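Local coordinates for tail spike protein (Acinetobacter phage vB_AbaP_AS12, PDB 6EU4) that probably binds and degrades the capsular polysaccharide of its Acinetobacter baumannii host, as a trimeric phage tailspike built around a parallel beta-helix, at residues V119-N122 against G123-T127; S105-P108 against I109-L113; I180-V183 against G184-Y187; E140-E144 against L145-F149; N369-M372 against F373-V376. One frame throughout, in Å; residues are numbered along the deposited sequence. Where two conformers were deposited one is given.

Interaction 1 of 5, residues V119-N122 against G123-T127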
# COMPACT_ATOMS: atom_id res chain seq x y z
N VAL A 119 -21.08 -11.67 -24.93
CA VAL A 119 -21.90 -12.79 -24.50
C VAL A 119 -22.54 -12.43 -23.17
O VAL A 119 -21.83 -12.17 -22.19
CB VAL A 119 -21.08 -14.08 -24.35
CG1 VAL A 119 -21.96 -15.19 -23.80
CG2 VAL A 119 -20.52 -14.49 -25.69
N ARG A 120 -23.87 -12.47 -23.12
CA ARG A 120 -24.63 -12.28 -21.90
C ARG A 120 -25.09 -13.63 -21.35
O ARG A 120 -25.66 -14.45 -22.08
CB ARG A 120 -25.83 -11.37 -22.15
CG ARG A 120 -25.43 -9.90 -22.33
CD ARG A 120 -25.18 -9.19 -20.99
NE ARG A 120 -26.46 -8.89 -20.36
CZ ARG A 120 -26.97 -9.54 -19.32
NH1 ARG A 120 -26.29 -10.53 -18.71
NH2 ARG A 120 -28.18 -9.20 -18.87
N LEU A 121 -24.86 -13.84 -20.06
CA LEU A 121 -25.32 -15.04 -19.36
C LEU A 121 -26.54 -14.68 -18.52
O LEU A 121 -26.48 -13.77 -17.69
CB LEU A 121 -24.20 -15.61 -18.49
CG LEU A 121 -22.90 -15.95 -19.24
CD1 LEU A 121 -21.85 -16.54 -18.29
CD2 LEU A 121 -23.14 -16.88 -20.44
N ASN A 122 -27.63 -15.42 -18.72
CA ASN A 122 -28.93 -15.03 -18.17
C ASN A 122 -29.52 -16.06 -17.23
O ASN A 122 -30.70 -15.96 -16.86
CB ASN A 122 -29.88 -14.76 -19.32
CG ASN A 122 -29.31 -13.78 -20.30
OD1 ASN A 122 -28.72 -12.77 -19.89
ND2 ASN A 122 -29.44 -14.07 -21.59
N GLY A 123 -28.73 -17.04 -16.82
CA GLY A 123 -29.19 -18.06 -15.90
C GLY A 123 -28.10 -19.11 -15.82
O GLY A 123 -26.95 -18.83 -16.18
N LEU A 124 -28.46 -20.29 -15.34
CA LEU A 124 -27.51 -21.39 -15.23
C LEU A 124 -27.61 -22.28 -16.46
O LEU A 124 -28.71 -22.68 -16.87
CB LEU A 124 -27.75 -22.22 -13.98
CG LEU A 124 -27.60 -21.43 -12.68
CD1 LEU A 124 -28.10 -22.28 -11.50
CD2 LEU A 124 -26.15 -20.96 -12.50
N TYR A 125 -26.46 -22.57 -17.04
CA TYR A 125 -26.36 -23.46 -18.18
C TYR A 125 -25.54 -24.67 -17.76
O TYR A 125 -24.51 -24.52 -17.10
CB TYR A 125 -25.68 -22.77 -19.35
CG TYR A 125 -26.25 -21.42 -19.71
CD1 TYR A 125 -27.30 -21.30 -20.61
CD2 TYR A 125 -25.74 -20.27 -19.14
CE1 TYR A 125 -27.82 -20.05 -20.95
CE2 TYR A 125 -26.24 -19.01 -19.48
CZ TYR A 125 -27.27 -18.91 -20.37
OH TYR A 125 -27.76 -17.66 -20.68
N HIS A 126 -26.01 -25.86 -18.12
CA HIS A 126 -25.33 -27.11 -17.76
C HIS A 126 -24.51 -27.62 -18.94
O HIS A 126 -24.93 -27.52 -20.09
CB HIS A 126 -26.34 -28.16 -17.31
CG HIS A 126 -26.98 -27.83 -16.01
ND1 HIS A 126 -27.90 -26.81 -15.88
CD2 HIS A 126 -26.79 -28.33 -14.77
CE1 HIS A 126 -28.27 -26.72 -14.61
NE2 HIS A 126 -27.61 -27.64 -13.92
N THR A 127 -23.32 -28.13 -18.64
CA THR A 127 -22.36 -28.52 -19.66
C THR A 127 -21.76 -29.88 -19.34
O THR A 127 -21.47 -30.18 -18.18
CB THR A 127 -21.24 -27.51 -19.77
OG1 THR A 127 -20.63 -27.36 -18.48
CG2 THR A 127 -21.78 -26.18 -20.27
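Leu121 and Asn122 meet Tyr125 round a corner of the chain, where it passes from strand 118-121 to strand 124-127 and sets off in a new direction. The alpha carbons nearest each other are those of the chain neighbours Asn122 and Gly123, so the two arms diverge from the bend. This is a corner of the parallel beta-helix: the strands on either arm pair with strands 138-141 and 148-151 of a later coil. Gly123 takes up a nearly fully extended backbone shape that suits a residue with no side chain. Within the angle of the corner lies the ring of Tyr125, sent back toward the first arm because CG stands beside the backbone N, opposite the carbonyl carbon (chi1 -51°). Its OH accepts a bond from Asn122 N, 3.0 Å away and fairly straight at 164°; the amide nitrogen sits at the ring's edge, near its plane. Leu121 fills the apolar part of the angle, CD2 approaching Tyr125 CE2 obliquely at 3.9 Å. Asn122 CB lies 3.8 Å from Tyr125 OH, and its amide plane is turned 58° from the ring. Glu92 ties the polar ends together, OE1 bonding Tyr125 OH and OE2 bonding Asn122 ND2, which also reaches Ser90. Phe149, Ile109 and Pro91 pack on the Tyr125 side chain. A tyrosine suits this place because its ring fills a greasy corner while its hydroxyl reaches the turning backbone. Gripped by two bonds, that hydroxyl is probably polarised by the Glu92 carboxylate, whereas the buried Gly123 N has no partner in the model.

Interaction 2 of 5, residues S105-P108 against I109-L113; sequences SAIP and IQKVL
Ile109 folds back over the carbonyl that its own amide engages. Its N bonds Ser105 O at 2.9 Å, and its CG1 lies close to the same oxygen. Beyond them, Ile109 CD1 meets Ser105 CB at 3.9 Å. The i to i+4 bonds of helix 106-113 continue in order as far as Val112 N to Pro108 O at 3.2 Å. Proline suits the first turn, where no earlier carbonyl of the helix awaits an N-H. On the outer side Ile107 and Lys111 run side by side, with Ile107 CG2 3.8 Å from Lys111 CE; the lysine chain is extended beyond CG and carries NZ on to Asp72 O. Ser105 holds the N-cap position without capping: its OG bonds Lys97 N, and Asp104 OD1 receives the N-H of Ala106 instead. Further out, Ile109 packs on Tyr125, Thr127 and Val131, and Gln110 OE1 takes the N-H of Tyr132. The helix is thus amphipathic, burying Ile109, Val112 and Leu113 while Ile107 stays exposed, in a manner consistent with the amphipathic helix that often caps a parallel beta-helix; its polar tips satisfy loop and strand backbone atoms at the margin.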
# COMPACT_ATOMS: atom_id res chain seq x y z
N SER A 105 -26.00 -27.76 -22.66
CA SER A 105 -25.83 -26.52 -23.40
C SER A 105 -24.39 -26.29 -23.89
O SER A 105 -24.09 -25.21 -24.39
CB SER A 105 -26.25 -25.33 -22.53
OG SER A 105 -27.67 -25.27 -22.41
N ALA A 106 -23.52 -27.30 -23.78
CA ALA A 106 -22.10 -27.14 -24.12
C ALA A 106 -21.88 -26.59 -25.52
O ALA A 106 -21.07 -25.69 -25.73
CB ALA A 106 -21.40 -28.50 -24.00
N ILE A 107 -22.56 -27.15 -26.51
CA ILE A 107 -22.29 -26.79 -27.90
C ILE A 107 -22.78 -25.37 -28.15
O ILE A 107 -22.01 -24.56 -28.68
CB ILE A 107 -22.91 -27.82 -28.86
CG1 ILE A 107 -22.11 -29.13 -28.75
CG2 ILE A 107 -22.93 -27.31 -30.30
CD1 ILE A 107 -22.76 -30.34 -29.44
N PRO A 108 -24.01 -25.01 -27.77
CA PRO A 108 -24.43 -23.61 -27.93
C PRO A 108 -23.54 -22.62 -27.21
O PRO A 108 -23.25 -21.55 -27.76
CB PRO A 108 -25.85 -23.59 -27.34
CG PRO A 108 -26.31 -24.95 -27.36
CD PRO A 108 -25.13 -25.87 -27.33
N ILE A 109 -23.13 -22.92 -25.97
CA ILE A 109 -22.24 -22.01 -25.25
C ILE A 109 -20.97 -21.81 -26.05
O ILE A 109 -20.49 -20.68 -26.23
CB ILE A 109 -21.92 -22.55 -23.84
CG1 ILE A 109 -23.13 -22.48 -22.91
CG2 ILE A 109 -20.73 -21.78 -23.20
CD1 ILE A 109 -23.00 -23.42 -21.74
N GLN A 110 -20.39 -22.91 -26.52
CA GLN A 110 -19.12 -22.81 -27.22
C GLN A 110 -19.25 -21.94 -28.46
O GLN A 110 -18.37 -21.11 -28.74
CB GLN A 110 -18.61 -24.20 -27.57
CG GLN A 110 -17.18 -24.20 -28.05
CD GLN A 110 -16.24 -23.62 -27.01
OE1 GLN A 110 -15.98 -24.25 -25.97
NE2 GLN A 110 -15.80 -22.39 -27.24
N LYS A 111 -20.35 -22.09 -29.20
CA LYS A 111 -20.56 -21.28 -30.40
C LYS A 111 -20.58 -19.79 -30.08
O LYS A 111 -19.99 -18.99 -30.82
CB LYS A 111 -21.87 -21.69 -31.09
CG LYS A 111 -21.77 -23.02 -31.82
CD LYS A 111 -23.10 -23.44 -32.36
CE LYS A 111 -22.98 -24.77 -33.08
NZ LYS A 111 -24.29 -25.26 -33.55
N VAL A 112 -21.25 -19.39 -28.99
CA VAL A 112 -21.32 -17.94 -28.76
C VAL A 112 -19.99 -17.43 -28.20
O VAL A 112 -19.62 -16.28 -28.47
CB VAL A 112 -22.50 -17.53 -27.85
CG1 VAL A 112 -23.83 -17.95 -28.48
CG2 VAL A 112 -22.36 -18.07 -26.46
N LEU A 113 -19.25 -18.25 -27.47
CA LEU A 113 -17.97 -17.79 -26.91
C LEU A 113 -16.94 -17.47 -27.99
O LEU A 113 -16.04 -16.67 -27.74
CB LEU A 113 -17.40 -18.83 -25.95
CG LEU A 113 -18.18 -19.02 -24.66
CD1 LEU A 113 -17.47 -20.00 -23.75
CD2 LEU A 113 -18.42 -17.69 -23.94

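Interaction 3 of 5, residues I180-V183 against G184-Y187; sequences IPRV and GDWY
Arg182 and Asp185 are the two ends of a type II beta turn, closed by Asp185 N bonding Arg182 O at 3.0 Å, in the loop between strands 175-179 and 188-189. Gly184 occupies its third position, where the positive phi of this turn type is easily met without a side chain. The two end residues send their side chains the same way and lie alongside each other. In Arg182 CG stands beside the backbone N (chi1 -65°) and the chain continues extended to NE; Asp185 adopts the matching first torsion (chi1 -71°), bringing OD2 within 3.6 Å of Arg182 CB. The guanidinium and carboxylate planes are only 29° apart, yet the charges do not meet: Arg182 NH1 is 4.9 Å from Asp185 OD2. A water bridges them, accepting from NH1 and donating to OD2 at 2.7 Å. The arginine spends NH2 on a salt bridge to Asp146 of the third subunit, so the turn helps join the trimer. A second water accepts from Arg182 N and donates to both Asp185 OD2 and Tyr187 O. At the base of the loop Pro181 CG presses within 3.4 Å of Trp186 O, a buried oxygen with no partner in the model. Arg162 holds the carbonyls of Pro181 and Arg182. At the top of the turn a third water donates to Asp185 OD1 at 2.9 Å and to Val183 O at 3.2 Å.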
# COMPACT_ATOMS: atom_id res chain seq x y z
N ILE A 180 -7.69 -20.39 -24.00
CA ILE A 180 -6.80 -20.92 -25.03
C ILE A 180 -6.37 -19.80 -25.98
O ILE A 180 -7.23 -19.10 -26.53
CB ILE A 180 -7.49 -22.05 -25.83
CG1 ILE A 180 -8.00 -23.14 -24.89
CG2 ILE A 180 -6.55 -22.60 -26.91
CD1 ILE A 180 -8.67 -24.37 -25.59
N PRO A 181 -5.08 -19.61 -26.26
CA PRO A 181 -4.69 -18.56 -27.21
C PRO A 181 -5.23 -18.84 -28.60
O PRO A 181 -5.34 -19.99 -29.04
CB PRO A 181 -3.16 -18.58 -27.19
CG PRO A 181 -2.81 -19.29 -25.91
CD PRO A 181 -3.90 -20.30 -25.71
N ARG A 182 -5.53 -17.76 -29.32
CA ARG A 182 -5.76 -17.88 -30.76
C ARG A 182 -4.55 -18.53 -31.43
O ARG A 182 -3.42 -18.43 -30.96
CB ARG A 182 -6.00 -16.51 -31.38
CG ARG A 182 -7.25 -15.78 -30.92
CD ARG A 182 -7.22 -14.34 -31.50
NE ARG A 182 -8.49 -13.64 -31.34
CZ ARG A 182 -8.69 -12.37 -31.69
NH1 ARG A 182 -7.71 -11.64 -32.20
NH2 ARG A 182 -9.89 -11.83 -31.52
N VAL A 183 -4.80 -19.21 -32.55
CA VAL A 183 -3.71 -19.80 -33.31
C VAL A 183 -2.78 -18.70 -33.78
O VAL A 183 -3.22 -17.66 -34.29
CB VAL A 183 -4.25 -20.64 -34.49
CG1 VAL A 183 -5.04 -21.82 -33.96
CG2 VAL A 183 -5.12 -19.79 -35.40
N GLY A 184 -1.47 -18.89 -33.57
CA GLY A 184 -0.48 -17.88 -33.85
C GLY A 184 -0.11 -17.00 -32.68
O GLY A 184 0.94 -16.33 -32.73
N ASP A 185 -0.93 -16.95 -31.64
CA ASP A 185 -0.67 -16.14 -30.46
C ASP A 185 -0.11 -17.02 -29.33
O ASP A 185 -0.22 -18.25 -29.36
CB ASP A 185 -1.95 -15.47 -29.96
CG ASP A 185 -2.43 -14.36 -30.88
OD1 ASP A 185 -1.67 -13.94 -31.78
OD2 ASP A 185 -3.59 -13.92 -30.71
N TRP A 186 0.49 -16.36 -28.33
CA TRP A 186 0.97 -17.08 -27.15
C TRP A 186 0.03 -17.01 -25.96
O TRP A 186 0.12 -17.88 -25.09
CB TRP A 186 2.34 -16.56 -26.71
CG TRP A 186 3.41 -16.64 -27.74
CD1 TRP A 186 3.38 -17.34 -28.90
CD2 TRP A 186 4.68 -15.99 -27.69
NE1 TRP A 186 4.54 -17.15 -29.60
CE2 TRP A 186 5.36 -16.34 -28.87
CE3 TRP A 186 5.30 -15.15 -26.77
CZ2 TRP A 186 6.65 -15.87 -29.15
CZ3 TRP A 186 6.57 -14.69 -27.05
CH2 TRP A 186 7.23 -15.05 -28.22
N TYR A 187 -0.87 -16.01 -25.89
CA TYR A 187 -1.70 -15.80 -24.71
C TYR A 187 -3.16 -15.63 -25.11
O TYR A 187 -3.46 -15.05 -26.16
CB TYR A 187 -1.23 -14.55 -23.91
CG TYR A 187 0.18 -14.71 -23.41
CD1 TYR A 187 0.44 -15.33 -22.20
CD2 TYR A 187 1.26 -14.24 -24.16
CE1 TYR A 187 1.73 -15.52 -21.75
CE2 TYR A 187 2.55 -14.42 -23.71
CZ TYR A 187 2.78 -15.06 -22.52
OH TYR A 187 4.08 -15.23 -22.07
O HOH W 1 -4.78 -14.99 -28.57
O HOH W 2 -4.75 -12.31 -32.51
O HOH W 3 -2.46 -14.54 -34.50

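Interaction 4 of 5, residues E140-E144 against L145-F149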
# COMPACT_ATOMS: atom_id res chain seq x y z
N GLU A 140 -20.60 -11.41 -19.74
CA GLU A 140 -21.22 -10.66 -18.65
C GLU A 140 -22.48 -11.37 -18.18
O GLU A 140 -23.44 -11.51 -18.95
CB GLU A 140 -21.55 -9.22 -19.09
CG GLU A 140 -22.24 -8.37 -18.00
CD GLU A 140 -22.72 -7.01 -18.52
OE1 GLU A 140 -22.23 -6.57 -19.58
OE2 GLU A 140 -23.58 -6.39 -17.86
N GLY A 141 -22.49 -11.80 -16.91
CA GLY A 141 -23.72 -12.17 -16.24
C GLY A 141 -24.16 -11.05 -15.31
O GLY A 141 -23.51 -10.01 -15.20
N THR A 142 -25.30 -11.26 -14.64
CA THR A 142 -25.78 -10.25 -13.68
C THR A 142 -25.42 -10.57 -12.24
O THR A 142 -25.73 -9.77 -11.35
CB THR A 142 -27.30 -10.08 -13.78
OG1 THR A 142 -27.96 -11.32 -13.52
CG2 THR A 142 -27.71 -9.52 -15.14
N GLY A 143 -24.74 -11.68 -11.99
CA GLY A 143 -24.33 -12.01 -10.65
C GLY A 143 -24.08 -13.50 -10.51
O GLY A 143 -24.58 -14.33 -11.28
N GLU A 144 -23.30 -13.82 -9.47
CA GLU A 144 -22.73 -15.14 -9.27
C GLU A 144 -23.69 -16.15 -8.65
O GLU A 144 -23.38 -17.34 -8.63
CB GLU A 144 -21.48 -15.02 -8.39
CG GLU A 144 -20.43 -14.02 -8.90
CD GLU A 144 -20.52 -12.63 -8.22
OE1 GLU A 144 -21.61 -12.00 -8.27
OE2 GLU A 144 -19.48 -12.19 -7.65
N LEU A 145 -24.85 -15.73 -8.15
CA LEU A 145 -25.81 -16.70 -7.62
C LEU A 145 -26.59 -17.38 -8.73
O LEU A 145 -26.94 -18.56 -8.61
CB LEU A 145 -26.80 -16.02 -6.68
CG LEU A 145 -26.24 -15.43 -5.40
CD1 LEU A 145 -27.38 -14.79 -4.61
CD2 LEU A 145 -25.52 -16.49 -4.56
N ASP A 146 -26.90 -16.65 -9.80
CA ASP A 146 -27.91 -17.08 -10.75
C ASP A 146 -27.40 -17.26 -12.17
O ASP A 146 -28.15 -17.79 -13.00
CB ASP A 146 -29.07 -16.08 -10.77
CG ASP A 146 -29.78 -16.01 -9.42
OD1 ASP A 146 -29.84 -17.04 -8.71
OD2 ASP A 146 -30.28 -14.93 -9.09
N CYS A 147 -26.17 -16.85 -12.46
CA CYS A 147 -25.62 -16.86 -13.81
C CYS A 147 -24.35 -17.71 -13.84
O CYS A 147 -23.48 -17.54 -12.99
CB CYS A 147 -25.27 -15.45 -14.29
SG CYS A 147 -26.68 -14.33 -14.28
N GLY A 148 -24.23 -18.60 -14.82
CA GLY A 148 -22.98 -19.31 -14.94
C GLY A 148 -23.18 -20.70 -15.50
O GLY A 148 -24.21 -21.02 -16.08
N PHE A 149 -22.13 -21.50 -15.31
CA PHE A 149 -22.00 -22.81 -15.95
C PHE A 149 -21.87 -23.87 -14.87
O PHE A 149 -21.05 -23.72 -13.95
CB PHE A 149 -20.77 -22.88 -16.86
CG PHE A 149 -20.75 -21.85 -17.96
CD1 PHE A 149 -21.91 -21.52 -18.64
CD2 PHE A 149 -19.58 -21.22 -18.31
CE1 PHE A 149 -21.90 -20.56 -19.66
CE2 PHE A 149 -19.56 -20.24 -19.32
CZ PHE A 149 -20.74 -19.92 -19.99
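Cys147 and Thr142 are joined by an unusual hydrogen bond in which sulfur is the acceptor: Thr142 N points at Cys147 SG from 3.4 Å, with an N-H...S angle of 157°. The second bond is weaker. Cys147 N reaches back to Gly143 O at 3.2 Å, bent to 132°, closing an alpha-turn through Glu144, Leu145 and Asp146 that links strand 138-141 to strand 148-151 at a corner of the beta-helix. Other close approaches surround these two bonds. The cysteine's SG stands beside its own backbone N (chi1 -58°), which turns the sulfur back toward the backbone of Thr142; there Thr142 OG1 also comes within 3.4 Å of Cys147 SG. Cys147 CB rests 3.3 Å from Gly143 O and 4.1 Å from Gly141 CA. Glycine suits position 141 because a side chain there would point straight at that CB, and it suits 143 because its backbone angles would push a CB against the preceding carbonyl. Polar and charged groups meet the second subunit. Glu144, bent at its second torsion, offers OE1 to His192 and Asn190 of that chain, and Thr142 O meets Thr138 OG1 there. Glu140 links Lys118 of its own chain with Lys118 of the second subunit. A small, soft thiol thus does two jobs: its residue packs CB against the bare alpha carbon of Gly141, and its sulfur satisfies a buried amide, though N-H...S bonds are generally weaker than those to oxygen.

Interaction 5 of 5, residues N369-M372 against F373-V376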
# COMPACT_ATOMS: atom_id res chain seq x y z
N ASN A 369 8.90 -27.11 8.18
CA ASN A 369 9.04 -26.98 9.63
C ASN A 369 7.85 -26.24 10.23
O ASN A 369 7.01 -25.69 9.53
CB ASN A 369 10.36 -26.31 10.00
CG ASN A 369 10.58 -25.01 9.24
OD1 ASN A 369 9.89 -24.02 9.46
ND2 ASN A 369 11.56 -25.01 8.34
N ASN A 370 7.77 -26.29 11.57
CA ASN A 370 6.57 -25.82 12.25
C ASN A 370 6.73 -24.35 12.65
O ASN A 370 6.87 -24.00 13.82
CB ASN A 370 6.22 -26.70 13.45
CG ASN A 370 7.21 -26.59 14.64
OD1 ASN A 370 8.44 -26.59 14.49
ND2 ASN A 370 6.63 -26.56 15.84
N SER A 371 6.64 -23.49 11.63
CA SER A 371 6.73 -22.06 11.81
C SER A 371 5.60 -21.35 11.08
O SER A 371 5.18 -21.76 10.00
CB SER A 371 8.08 -21.53 11.30
OG SER A 371 8.31 -21.83 9.92
N MSE A 372 5.11 -20.26 11.66
CA MSE A 372 4.07 -19.51 10.97
C MSE A 372 4.62 -18.82 9.72
O MSE A 372 3.98 -18.86 8.66
CB MSE A 372 3.41 -18.49 11.89
CG MSE A 372 2.50 -19.13 12.93
SE MSE A 372 0.92 -20.04 12.14
CE MSE A 372 1.65 -21.85 11.96
N PHE A 373 5.82 -18.24 9.84
CA PHE A 373 6.53 -17.63 8.71
C PHE A 373 7.77 -18.46 8.48
O PHE A 373 8.70 -18.42 9.29
CB PHE A 373 6.86 -16.16 8.99
CG PHE A 373 5.64 -15.33 9.17
CD1 PHE A 373 4.98 -14.79 8.06
CD2 PHE A 373 5.10 -15.12 10.43
CE1 PHE A 373 3.82 -14.05 8.22
CE2 PHE A 373 3.93 -14.37 10.58
CZ PHE A 373 3.30 -13.84 9.47
N CYS A 374 7.76 -19.26 7.42
CA CYS A 374 8.90 -20.07 7.02
C CYS A 374 9.59 -19.30 5.89
O CYS A 374 9.09 -19.26 4.76
CB CYS A 374 8.45 -21.46 6.59
SG CYS A 374 9.80 -22.56 6.15
N VAL A 375 10.72 -18.66 6.20
CA VAL A 375 11.31 -17.60 5.38
C VAL A 375 12.67 -18.10 4.94
O VAL A 375 13.65 -18.01 5.69
CB VAL A 375 11.41 -16.29 6.16
CG1 VAL A 375 11.88 -15.15 5.27
CG2 VAL A 375 10.07 -15.91 6.78
N VAL A 376 12.76 -18.62 3.70
CA VAL A 376 13.93 -19.37 3.27
C VAL A 376 14.44 -18.89 1.91
O VAL A 376 13.73 -18.27 1.12
CB VAL A 376 13.62 -20.89 3.23
CG1 VAL A 376 13.03 -21.34 4.55
CG2 VAL A 376 12.67 -21.25 2.04
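Cys374 lays its sulfur almost evenly against the side-chain amide of Asn369, 3.6 Å from OD1 and 3.7 Å from ND2, in a contact with no hydrogen bond between the two segments. Ser371 completes the cluster, its OG touching Cys374 CB at 3.4 Å. That hydroxyl is also the donor to Asn369 OD1 at 2.7 Å, in line with the Asn369 CG-OD1 bond (179°). Torsions bring the three together: Ser371 OG sits between its backbone N and carbonyl carbon, while Cys374 SG lies opposite its own N (chi1 -177°). Asn369 ND2 is held by Ser365 O, so the amide is fixed from both ends. Between these polar residues the chain turns a corner of the beta-helix at 372-373. Here Met372, modelled as selenomethionine, brings CB to 4.0 Å from Phe373 CD2, and Met372 O lies over one face of the phenyl ring. The ring meets Phe337 with planes at about 55° and packs on Leu338 and Leu406, from the two strands that flank this one, and on Phe390 of strand 387-390. Phenylalanine suits this buried, apolar setting, and the small side chains of Ser371 and Cys374 suit the inside of the corner. The serine-asparagine bond pairs Ser371 OG with Asn369 OD1 inside the buried corner; the sulfur adds contact there but no hydrogen bond across the segments.

Overall arrangement
Interactions 1, 2 and 4 form one cluster at the N-terminal end of the beta-helix. Interactions 1 and 4 are successive corners with centres 7 Å apart, joined where Tyr125 N lies 2.9 Å from Gly148 O, a probable hydrogen bond, and where Leu121 O packs on Cys147 SG. Interaction 2 has its centre 10 Å from that of interaction 1, and its Ile109 CD1 also reaches Phe149 CE1 at 3.7 Å. Interaction 3 touches none of the others within the chain, interaction 2 being nearest at about 7 Å between nearest atoms, yet in the trimer it meets the 145-149 segment of a neighbouring subunit. Interaction 5 repeats the corner theme much farther along, its centre 40 Å from that of interaction 4.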